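Local coordinates for protein leucyl aminopeptidase (Trypanosoma brucei brucei, PDB 5NTD) that probably removes leucine and other amino acids from the N-termini of peptides as a manganese-bound M17 aminopeptidase, and binds the inhibitor bestatin, at residues F15-S18 with C19-K23; V71-A74 with I75-K79; G404-G407 with I408-R412; L496-P499 with V500-S503. All coordinates share one frame; numbering follows the deposited sequence.

Interaction 1 of 4, residues F15-S18 with C19-K23; sequences FVQS and CVEYK
Cys-19 sets its sulfur over one face of the Phe-15 ring, a sulfur-aromatic contact one helical turn apart. SG lies 3.8 Å from the ring centroid, 26° off the normal and shifted toward the rim, so that its closest ring atom is Phe-15 CZ at 3.4 Å. The apolar row beside it is looser: Val-16 and Val-20 point the same way, with Val-16 CG1 and Val-20 CG2 4.1 Å apart. These residues form the last turn of helix 6-20, which Glu-21 is the first to leave; Cys-19 also packs on Leu-208 and Leu-212 of helix 196-214, and Val-16 on Ile-228 of helix 222-236.

Among the hydrogen bonds, the carbonyl of Phe-15 is gripped twice, by Cys-19 N and by the hydroxyl of Ser-18, whose OG donates to Phe-15 O over 2.6 Å. A chi1 of 77° folds that hydroxyl back over its own helix, where Arg-211 reaches it as well. Val-20 N to Val-16 O and Glu-21 N to Gln-17 O continue the helical pattern.

On the exposed flank two extended side chains meet at a slant. In one of the two conformers modelled for Glu-21, Gln-17 NE2 makes a weak and therefore doubtful bond to Glu-21 OE2 at 3.1 Å.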
loop_
_atom_site.group_PDB
_atom_site.type_symbol
_atom_site.label_atom_id
_atom_site.label_comp_id
_atom_site.label_asym_id
_atom_site.label_seq_id
_atom_site.Cartn_x
_atom_site.Cartn_y
_atom_site.Cartn_z
ATOM N N PHE G 15 8.741 -4.988 -40.280
ATOM C CA PHE G 15 9.446 -4.279 -39.188
ATOM C C PHE G 15 10.865 -4.777 -39.115
ATOM O O PHE G 15 11.796 -4.004 -38.929
ATOM C CB PHE G 15 8.741 -4.442 -37.811
ATOM C CG PHE G 15 9.560 -3.895 -36.675
ATOM C CD1 PHE G 15 9.697 -2.524 -36.518
ATOM C CD2 PHE G 15 10.231 -4.742 -35.816
ATOM C CE1 PHE G 15 10.472 -2.001 -35.501
ATOM C CE2 PHE G 15 11.007 -4.233 -34.783
ATOM C CZ PHE G 15 11.132 -2.847 -34.632
ATOM N N VAL G 16 11.020 -6.090 -39.237
ATOM C CA VAL G 16 12.376 -6.695 -39.277
ATOM C C VAL G 16 13.200 -5.990 -40.365
ATOM O O VAL G 16 14.320 -5.518 -40.137
ATOM C CB VAL G 16 12.344 -8.217 -39.550
ATOM C CG1 VAL G 16 13.728 -8.759 -39.934
ATOM C CG2 VAL G 16 11.857 -8.924 -38.295
ATOM N N GLN G 17 12.602 -5.923 -41.530
ATOM C CA GLN G 17 13.267 -5.343 -42.696
ATOM C C GLN G 17 13.635 -3.881 -42.444
ATOM O O GLN G 17 14.739 -3.451 -42.774
ATOM C CB GLN G 17 12.407 -5.492 -43.956
ATOM C CG GLN G 17 13.175 -5.118 -45.235
ATOM C CD GLN G 17 12.305 -5.054 -46.480
ATOM O OE1 GLN G 17 11.125 -4.691 -46.436
ATOM N NE2 GLN G 17 12.882 -5.440 -47.609
ATOM N N SER G 18 12.718 -3.136 -41.823
ATOM C CA SER G 18 12.974 -1.706 -41.499
ATOM C C SER G 18 14.226 -1.564 -40.613
ATOM O O SER G 18 14.942 -0.583 -40.682
ATOM C CB SER G 18 11.774 -1.067 -40.777
ATOM O OG SER G 18 11.731 -1.462 -39.389
ATOM N N CYS G 19 14.443 -2.538 -39.740
ATOM C CA CYS G 19 15.589 -2.491 -38.824
ATOM C C CYS G 19 16.869 -2.943 -39.533
ATOM O O CYS G 19 17.940 -2.317 -39.385
ATOM C CB CYS G 19 15.351 -3.330 -37.559
ATOM S SG CYS G 19 13.999 -2.673 -36.541
ATOM N N VAL G 20 16.765 -4.034 -40.278
ATOM C CA VAL G 20 17.961 -4.575 -41.025
ATOM C C VAL G 20 18.508 -3.561 -42.040
ATOM O O VAL G 20 19.704 -3.429 -42.220
ATOM C CB VAL G 20 17.621 -5.880 -41.727
ATOM C CG1 VAL G 20 18.749 -6.328 -42.639
ATOM C CG2 VAL G 20 17.332 -6.960 -40.688
ATOM N N GLU G 21 17.604 -2.811 -42.643
ATOM C CA GLU G 21 17.953 -1.832 -43.696
ATOM C C GLU G 21 18.059 -0.401 -43.183
ATOM O O GLU G 21 18.197 0.541 -43.979
ATOM C CB GLU G 21 16.947 -1.890 -44.842
ATOM C CG GLU G 21 16.918 -3.267 -45.493
ATOM C CD GLU G 21 15.919 -3.371 -46.623
ATOM O OE1 GLU G 21 15.282 -2.353 -46.961
ATOM O OE2 GLU G 21 15.760 -4.486 -47.138
ATOM N N TYR G 22 18.000 -0.227 -41.866
ATOM C CA TYR G 22 17.990 1.116 -41.293
ATOM C C TYR G 22 19.232 1.900 -41.735
ATOM O O TYR G 22 20.347 1.421 -41.639
ATOM C CB TYR G 22 17.884 1.112 -39.757
ATOM C CG TYR G 22 17.838 2.526 -39.260
ATOM C CD1 TYR G 22 16.695 3.281 -39.379
ATOM C CD2 TYR G 22 18.969 3.130 -38.767
ATOM C CE1 TYR G 22 16.673 4.623 -38.993
ATOM C CE2 TYR G 22 18.966 4.468 -38.407
ATOM C CZ TYR G 22 17.810 5.212 -38.528
ATOM O OH TYR G 22 17.808 6.511 -38.133
ATOM N N LYS G 23 18.989 3.092 -42.248
ATOM C CA LYS G 23 20.055 4.042 -42.607
ATOM C C LYS G 23 19.790 5.359 -41.855
ATOM O O LYS G 23 18.647 5.781 -41.679
ATOM C CB LYS G 23 20.242 4.284 -44.139
#

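Interaction 2 of 4, residues V71-A74 with I75-K79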
loop_
_atom_site.group_PDB
_atom_site.type_symbol
_atom_site.label_atom_id
_atom_site.label_comp_id
_atom_site.label_asym_id
_atom_site.label_seq_id
_atom_site.Cartn_x
_atom_site.Cartn_y
_atom_site.Cartn_z
ATOM N N VAL G 71 21.186 37.574 -36.127
ATOM C CA VAL G 71 21.861 36.410 -35.564
ATOM C C VAL G 71 22.802 36.826 -34.428
ATOM O O VAL G 71 22.886 36.178 -33.392
ATOM C CB VAL G 71 22.636 35.634 -36.625
ATOM C CG1 VAL G 71 23.389 34.474 -35.978
ATOM C CG2 VAL G 71 21.690 35.101 -37.685
ATOM N N ALA G 72 23.484 37.928 -34.638
ATOM C CA ALA G 72 24.337 38.507 -33.596
ATOM C C ALA G 72 23.500 38.832 -32.365
ATOM O O ALA G 72 23.917 38.595 -31.221
ATOM C CB ALA G 72 25.039 39.769 -34.088
ATOM N N GLU G 73 22.320 39.376 -32.601
ATOM C CA GLU G 73 21.403 39.708 -31.472
ATOM C C GLU G 73 20.896 38.412 -30.787
ATOM O O GLU G 73 20.753 38.363 -29.563
ATOM C CB GLU G 73 20.236 40.556 -31.936
ATOM C CG GLU G 73 19.342 41.094 -30.825
ATOM C CD GLU G 73 20.041 42.014 -29.846
ATOM O OE1 GLU G 73 21.167 42.436 -30.149
ATOM O OE2 GLU G 73 19.499 42.304 -28.751
ATOM N N ALA G 74 20.654 37.381 -31.583
ATOM C CA ALA G 74 20.240 36.078 -31.029
ATOM C C ALA G 74 21.286 35.552 -30.063
ATOM O O ALA G 74 20.976 35.039 -28.991
ATOM C CB ALA G 74 20.000 35.061 -32.125
ATOM N N ILE G 75 22.534 35.724 -30.453
ATOM C CA ILE G 75 23.689 35.319 -29.608
ATOM C C ILE G 75 23.740 36.093 -28.275
ATOM O O ILE G 75 24.008 35.517 -27.224
ATOM C CB ILE G 75 24.996 35.400 -30.401
ATOM C CG1 ILE G 75 24.973 34.322 -31.486
ATOM C CG2 ILE G 75 26.206 35.201 -29.492
ATOM C CD1 ILE G 75 26.036 34.513 -32.533
ATOM N N GLU G 76 23.374 37.363 -28.312
ATOM C CA GLU G 76 23.238 38.157 -27.056
ATOM C C GLU G 76 22.075 37.736 -26.175
ATOM O O GLU G 76 22.150 37.775 -24.965
ATOM C CB GLU G 76 23.069 39.663 -27.324
ATOM C CG GLU G 76 24.305 40.341 -27.892
ATOM C CD GLU G 76 25.554 40.052 -27.056
ATOM O OE1 GLU G 76 25.470 40.097 -25.798
ATOM O OE2 GLU G 76 26.609 39.766 -27.668
ATOM N N ARG G 77 20.981 37.383 -26.814
ATOM C CA ARG G 77 19.698 37.167 -26.106
ATOM C C ARG G 77 19.476 35.735 -25.605
ATOM O O ARG G 77 18.711 35.510 -24.680
ATOM C CB ARG G 77 18.514 37.619 -26.986
ATOM C CG ARG G 77 18.354 39.133 -27.026
ATOM C CD ARG G 77 17.294 39.537 -28.031
ATOM N NE ARG G 77 17.149 40.992 -28.181
ATOM C CZ ARG G 77 16.057 41.706 -27.888
ATOM N NH1 ARG G 77 16.095 43.016 -28.055
ATOM N NH2 ARG G 77 14.941 41.146 -27.430
ATOM N N VAL G 78 20.128 34.786 -26.250
ATOM C CA VAL G 78 19.991 33.361 -25.908
ATOM C C VAL G 78 20.484 33.114 -24.474
ATOM O O VAL G 78 21.463 33.706 -24.011
ATOM C CB VAL G 78 20.705 32.418 -26.898
ATOM C CG1 VAL G 78 22.216 32.536 -26.782
ATOM C CG2 VAL G 78 20.269 30.973 -26.698
ATOM N N LYS G 79 19.744 32.269 -23.777
ATOM C CA LYS G 79 20.079 31.846 -22.406
ATOM C C LYS G 79 20.912 30.540 -22.455
ATOM O O LYS G 79 20.750 29.718 -23.342
ATOM C CB LYS G 79 18.803 31.683 -21.561
ATOM C CG LYS G 79 18.083 33.005 -21.263
ATOM C CD LYS G 79 16.838 32.803 -20.383
ATOM C CE LYS G 79 15.663 32.126 -21.099
ATOM N NZ LYS G 79 14.530 33.062 -21.321
HETATM O O HOH W 1 26.528 39.161 -30.588
#
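Glu-73 sends CG opposite its backbone nitrogen (chi1 -173°) and then bends at chi2 (62°), while Arg-77 runs extended from CG to NE; the two chains thus meet one turn apart along the helix. The result is a salt bridge in which Arg-77 NE donates to Glu-73 OE2 over 2.8 Å. The hydrogen bond is nearly straight (N-H···O 165°), and the oxygen offers its anti lone pair while lying close to the guanidinium plane. Carboxylate and guanidinium are nevertheless steeply inclined to each other, and Glu-73 CG also rests against Arg-77 NE at 3.4 Å.

This pair rides on helix 69-77 of the N-terminal domain. Its inner side, through Val-71, Ala-74 and Ile-75, covers strands 83-89 and 99-107, whereas Glu-73 and Arg-77 pack against Phe-99 and Arg-101 of a second subunit. Val-71 CG1 and Ile-75 CD1 approach only to 4.3 Å on the buried flank.

At the C-terminal end, the carbonyl of Ala-74 takes Val-78 N at 2.9 Å and, weakly, Arg-77 N. A water bridges Ala-72 and Glu-76, donating to Ala-72 O at 2.7 Å and to Glu-76 OE2 at 3.0 Å. It joins the bent Glu-76 side chain to a carbonyl that already accepts from Glu-76 N.

Interaction 3 of 4, residues G404-G407 with I408-R412; sequences GAQG and IATGR. With BES (2-(3-amino-2-hydroxy-4-phenyl-butyrylamino)-4-methyl-pentanoic acid), chain B.
The Gln-406 side chain crosses that of Thr-410 at about a right angle and reaches past it to the backbone of Gly-411, where the chain has left the helical geometry of helix 404-410 in the catalytic domain. Its NE2 donates to Gly-411 O over 2.9 Å, in the carbonyl plane and close to the plane of its own amide. The same nitrogen is 2.9 Å from Thr-410 OG1, a hydroxyl that is hydrogen-bonded to the carbonyl of His-414. A bend at chi2 (-90°) turns the amide along the helix toward these atoms. With its other end, OE1, Gln-406 takes the backbone N-H of Tyr-498, so one buried amide joins helix 404-410 to the 496-499 loop beside the bestatin pocket.

Within the helix, Thr-410 N bonds to Gln-406 O and Ala-409 N to Ala-405 O, each 2.8 Å long. Gly-411 then leaves helical geometry with a positive phi of 88°; its N also makes a weak bond to Gln-406 O. The flank with Ala-405, Ile-408 and Ala-409 faces a third subunit: Ala-405 meets Ile-408 of that subunit, and Ala-409 meets its counterpart there. Arg-412 forms a salt bridge to Asp-468 of that same subunit.

Gly-404 faces the inhibitor. Lys-301 also binds bestatin, while Gly-404 N donates to O4 of its carboxylate at 3.1 Å, with an N-H···O angle of 158°.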
loop_
_atom_site.group_PDB
_atom_site.type_symbol
_atom_site.label_atom_id
_atom_site.label_comp_id
_atom_site.label_asym_id
_atom_site.label_seq_id
_atom_site.Cartn_x
_atom_site.Cartn_y
_atom_site.Cartn_z
ATOM N N GLY G 404 16.425 -1.052 -10.500
ATOM C CA GLY G 404 15.936 0.252 -10.060
ATOM C C GLY G 404 16.945 0.967 -9.146
ATOM O O GLY G 404 17.094 2.186 -9.177
ATOM N N ALA G 405 17.688 0.197 -8.383
ATOM C CA ALA G 405 18.790 0.727 -7.564
ATOM C C ALA G 405 19.798 1.582 -8.363
ATOM O O ALA G 405 20.357 2.531 -7.848
ATOM C CB ALA G 405 19.539 -0.420 -6.863
ATOM N N GLN G 406 20.013 1.224 -9.626
ATOM C CA GLN G 406 20.958 1.949 -10.466
ATOM C C GLN G 406 20.594 3.420 -10.546
ATOM O O GLN G 406 21.434 4.296 -10.397
ATOM C CB GLN G 406 21.013 1.342 -11.859
ATOM C CG GLN G 406 21.988 2.034 -12.792
ATOM C CD GLN G 406 21.371 3.169 -13.565
ATOM O OE1 GLN G 406 20.411 2.985 -14.316
ATOM N NE2 GLN G 406 21.857 4.378 -13.316
ATOM N N GLY G 407 19.320 3.695 -10.776
ATOM C CA GLY G 407 18.849 5.079 -10.848
ATOM C C GLY G 407 19.096 5.823 -9.536
ATOM O O GLY G 407 19.513 6.968 -9.499
ATOM N N ILE G 408 18.779 5.153 -8.463
ATOM C CA ILE G 408 18.950 5.716 -7.115
ATOM C C ILE G 408 20.407 6.009 -6.824
ATOM O O ILE G 408 20.752 7.033 -6.249
ATOM C CB ILE G 408 18.353 4.760 -6.047
ATOM C CG1 ILE G 408 16.806 4.758 -6.182
ATOM C CG2 ILE G 408 18.762 5.178 -4.649
ATOM C CD1 ILE G 408 16.129 3.653 -5.420
ATOM N N ALA G 409 21.246 5.102 -7.256
ATOM C CA ALA G 409 22.685 5.194 -6.978
ATOM C C ALA G 409 23.429 6.198 -7.872
ATOM O O ALA G 409 24.091 7.106 -7.377
ATOM C CB ALA G 409 23.337 3.816 -7.077
ATOM N N THR G 410 23.360 5.970 -9.165
ATOM C CA THR G 410 24.151 6.750 -10.170
ATOM C C THR G 410 23.338 7.632 -11.110
ATOM O O THR G 410 23.877 8.433 -11.859
ATOM C CB THR G 410 25.078 5.866 -11.021
ATOM O OG1 THR G 410 24.315 4.997 -11.857
ATOM C CG2 THR G 410 25.981 5.046 -10.144
ATOM N N GLY G 411 22.030 7.504 -11.055
ATOM C CA GLY G 411 21.121 8.488 -11.711
ATOM C C GLY G 411 20.774 8.212 -13.157
ATOM O O GLY G 411 21.097 7.161 -13.704
ATOM N N ARG G 412 20.127 9.185 -13.772
ATOM C CA ARG G 412 19.520 8.984 -15.095
ATOM C C ARG G 412 20.520 9.044 -16.251
ATOM O O ARG G 412 20.242 8.550 -17.319
ATOM C CB ARG G 412 18.386 10.005 -15.333
ATOM C CG ARG G 412 17.266 10.059 -14.293
ATOM C CD ARG G 412 16.446 8.838 -14.442
ATOM N NE ARG G 412 15.170 8.890 -13.743
ATOM C CZ ARG G 412 13.981 9.007 -14.330
ATOM N NH1 ARG G 412 13.856 9.095 -15.657
ATOM N NH2 ARG G 412 12.899 9.045 -13.569
HETATM N N2 BES B . 14.234 -4.756 -15.700
HETATM C C1 BES B . 14.105 -4.448 -14.277
HETATM C C6 BES B . 14.987 -3.259 -13.822
HETATM C C7 BES B . 14.463 -1.870 -14.059
HETATM C C8 BES B . 14.647 -1.238 -15.281
HETATM C C12 BES B . 13.835 -1.167 -13.039
HETATM C C9 BES B . 14.172 0.053 -15.495
HETATM C C11 BES B . 13.351 0.133 -13.253
HETATM C C10 BES B . 13.511 0.743 -14.482
HETATM C C2 BES B . 14.454 -5.747 -13.519
HETATM O O2 BES B . 14.147 -6.971 -14.254
HETATM C C3 BES B . 13.643 -5.773 -12.258
HETATM O O3 BES B . 12.515 -6.303 -12.391
HETATM N N1 BES B . 14.281 -5.272 -11.188
HETATM C C4 BES B . 13.744 -5.182 -9.862
HETATM C C13 BES B . 14.085 -6.411 -9.028
HETATM C C14 BES B . 13.251 -6.575 -7.758
HETATM C C15 BES B . 11.745 -6.380 -7.884
HETATM C C16 BES B . 13.449 -7.964 -7.204
HETATM C C5 BES B . 14.297 -3.999 -9.143
HETATM O O1 BES B . 13.521 -3.347 -8.445
HETATM O O4 BES B . 15.493 -3.713 -9.249
#

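Interaction 4 of 4, residues L496-P499 with V500-S503. With BES (2-(3-amino-2-hydroxy-4-phenyl-butyrylamino)-4-methyl-pentanoic acid), chain B.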
loop_
_atom_site.group_PDB
_atom_site.type_symbol
_atom_site.label_atom_id
_atom_site.label_comp_id
_atom_site.label_asym_id
_atom_site.label_seq_id
_atom_site.Cartn_x
_atom_site.Cartn_y
_atom_site.Cartn_z
ATOM N N LEU G 496 22.605 -0.162 -16.945
ATOM C CA LEU G 496 22.118 1.036 -17.676
ATOM C C LEU G 496 20.583 1.153 -17.720
ATOM O O LEU G 496 19.992 1.632 -18.672
ATOM C CB LEU G 496 22.707 1.106 -19.088
ATOM C CG LEU G 496 22.900 -0.198 -19.855
ATOM C CD1 LEU G 496 21.587 -0.904 -20.116
ATOM C CD2 LEU G 496 23.580 0.108 -21.174
ATOM N N ALA G 497 19.986 0.751 -16.618
ATOM C CA ALA G 497 18.513 0.780 -16.455
ATOM C C ALA G 497 17.900 2.093 -16.908
ATOM O O ALA G 497 16.956 2.125 -17.665
ATOM C CB ALA G 497 18.115 0.460 -15.016
ATOM N N TYR G 498 18.454 3.179 -16.425
ATOM C CA TYR G 498 17.914 4.528 -16.708
ATOM C C TYR G 498 18.539 5.308 -17.889
ATOM O O TYR G 498 17.823 5.992 -18.602
ATOM C CB TYR G 498 17.896 5.383 -15.442
ATOM C CG TYR G 498 16.853 4.926 -14.454
ATOM C CD1 TYR G 498 17.129 3.915 -13.549
ATOM C CD2 TYR G 498 15.578 5.490 -14.451
ATOM C CE1 TYR G 498 16.174 3.479 -12.657
ATOM C CE2 TYR G 498 14.622 5.071 -13.558
ATOM C CZ TYR G 498 14.929 4.061 -12.664
ATOM O OH TYR G 498 13.963 3.624 -11.783
ATOM N N PRO G 499 19.844 5.176 -18.119
ATOM C CA PRO G 499 20.403 5.944 -19.206
ATOM C C PRO G 499 19.906 5.597 -20.616
ATOM O O PRO G 499 20.112 6.363 -21.544
ATOM C CB PRO G 499 21.899 5.653 -19.075
ATOM C CG PRO G 499 22.100 5.471 -17.605
ATOM C CD PRO G 499 20.881 4.715 -17.187
ATOM N N VAL G 500 19.296 4.423 -20.760
ATOM C CA VAL G 500 18.751 3.999 -22.057
ATOM C C VAL G 500 17.502 4.742 -22.507
ATOM O O VAL G 500 17.027 4.542 -23.614
ATOM C CB VAL G 500 18.485 2.496 -22.154
ATOM C CG1 VAL G 500 19.779 1.741 -21.963
ATOM C CG2 VAL G 500 17.404 2.037 -21.186
ATOM N N PHE G 501 16.951 5.573 -21.650
ATOM C CA PHE G 501 15.715 6.304 -21.997
ATOM C C PHE G 501 15.611 7.663 -21.301
ATOM O O PHE G 501 16.251 7.923 -20.320
ATOM C CB PHE G 501 14.452 5.458 -21.730
ATOM C CG PHE G 501 14.030 5.401 -20.275
ATOM C CD1 PHE G 501 14.610 4.511 -19.399
ATOM C CD2 PHE G 501 13.052 6.270 -19.787
ATOM C CE1 PHE G 501 14.260 4.490 -18.060
ATOM C CE2 PHE G 501 12.691 6.247 -18.447
ATOM C CZ PHE G 501 13.288 5.344 -17.585
ATOM N N ASN G 502 14.773 8.501 -21.869
ATOM C CA ASN G 502 14.348 9.713 -21.223
ATOM C C ASN G 502 12.871 9.920 -21.554
ATOM O O ASN G 502 12.227 9.037 -22.041
ATOM C CB ASN G 502 15.234 10.896 -21.630
ATOM C CG ASN G 502 15.139 11.237 -23.117
ATOM O OD1 ASN G 502 14.164 10.937 -23.802
ATOM N ND2 ASN G 502 16.149 11.907 -23.601
ATOM N N SER G 503 12.361 11.111 -21.317
ATOM C CA SER G 503 10.921 11.357 -21.428
ATOM C C SER G 503 10.437 11.369 -22.883
ATOM O O SER G 503 9.260 11.231 -23.130
ATOM C CB SER G 503 10.502 12.643 -20.731
ATOM O OG SER G 503 11.089 13.724 -21.405
HETATM N N2 BES B . 14.234 -4.756 -15.700
HETATM C C1 BES B . 14.105 -4.448 -14.277
HETATM C C6 BES B . 14.987 -3.259 -13.822
HETATM C C7 BES B . 14.463 -1.870 -14.059
HETATM C C8 BES B . 14.647 -1.238 -15.281
HETATM C C12 BES B . 13.835 -1.167 -13.039
HETATM C C9 BES B . 14.172 0.053 -15.495
HETATM C C11 BES B . 13.351 0.133 -13.253
HETATM C C10 BES B . 13.511 0.743 -14.482
HETATM C C2 BES B . 14.454 -5.747 -13.519
HETATM O O2 BES B . 14.147 -6.971 -14.254
HETATM C C3 BES B . 13.643 -5.773 -12.258
HETATM O O3 BES B . 12.515 -6.303 -12.391
HETATM N N1 BES B . 14.281 -5.272 -11.188
HETATM C C4 BES B . 13.744 -5.182 -9.862
HETATM C C13 BES B . 14.085 -6.411 -9.028
HETATM C C14 BES B . 13.251 -6.575 -7.758
HETATM C C15 BES B . 11.745 -6.380 -7.884
HETATM C C16 BES B . 13.449 -7.964 -7.204
HETATM C C5 BES B . 14.297 -3.999 -9.143
HETATM O O1 BES B . 13.521 -3.347 -8.445
HETATM O O4 BES B . 15.493 -3.713 -9.249
#
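Val-500 is wedged against the carbonyls of Leu-496 and Ala-497, and this is the tight part of the contact. Its CG1 comes to 3.3 Å from Leu-496 O and 3.7 Å from Leu-496 CD1, the two side chains crossing at about a right angle, while CG2 lies 3.6 Å from Ala-497 O. With CG1 opposite the carbonyl carbon (chi1 -61°), both methyls straddle the Leu-496 carbonyl. Thr-401 closes over this buried side, touching both Leu-496 and Val-500.

The chain turns here by a type I beta turn from Tyr-498 to Phe-501, between strand 490-495 of the catalytic domain's central sheet and the short strand 501-502. Phe-501 N donates to Tyr-498 O over 3.2 Å; the hydrogen bond is nearly straight (N-H···O 167°), but the nitrogen stands above the carbonyl plane. The turn places the two aromatic side chains next to each other, pointing the same way. Their rings are oblique, with planes at 35°, and touch more loosely, Tyr-498 CD2 to Phe-501 CZ being 3.9 Å. The Phe-501 ring also brings CE1 to 3.6 Å from Ala-497 O, which lies at its edge, and meets the ring of His-311.

Toward the pocket, bestatin's phenyl group rests on this loop by van der Waals contact: Tyr-498 OH is 3.8 Å from C11, and Ala-497 CB is 3.9 Å from C8. Beyond Phe-501 the chain becomes exposed at Asn-502 and Ser-503, where the carbonyl of Ser-503 meets Asn-456 of a fourth subunit.

Interactions 3 and 4 are buried in the catalytic domain, with centres about 10 Å apart, and both touch bestatin: one through the backbone N-H of a glycine, the other through apolar contact with its phenyl ring. They also touch directly, Gly-407 CA lying 3.4 Å from Tyr-498 CD1. Interactions 1 and 2 each occupy the last turns of a helix and are only partly buried, their centres about 41 Å apart. Both pair apolar residues on an inner flank with polar ones outside, but interaction 2 has a salt bridge at a subunit boundary where interaction 1 has a doubtful amide-carboxylate bond. Interaction 4 alone is built around a beta turn.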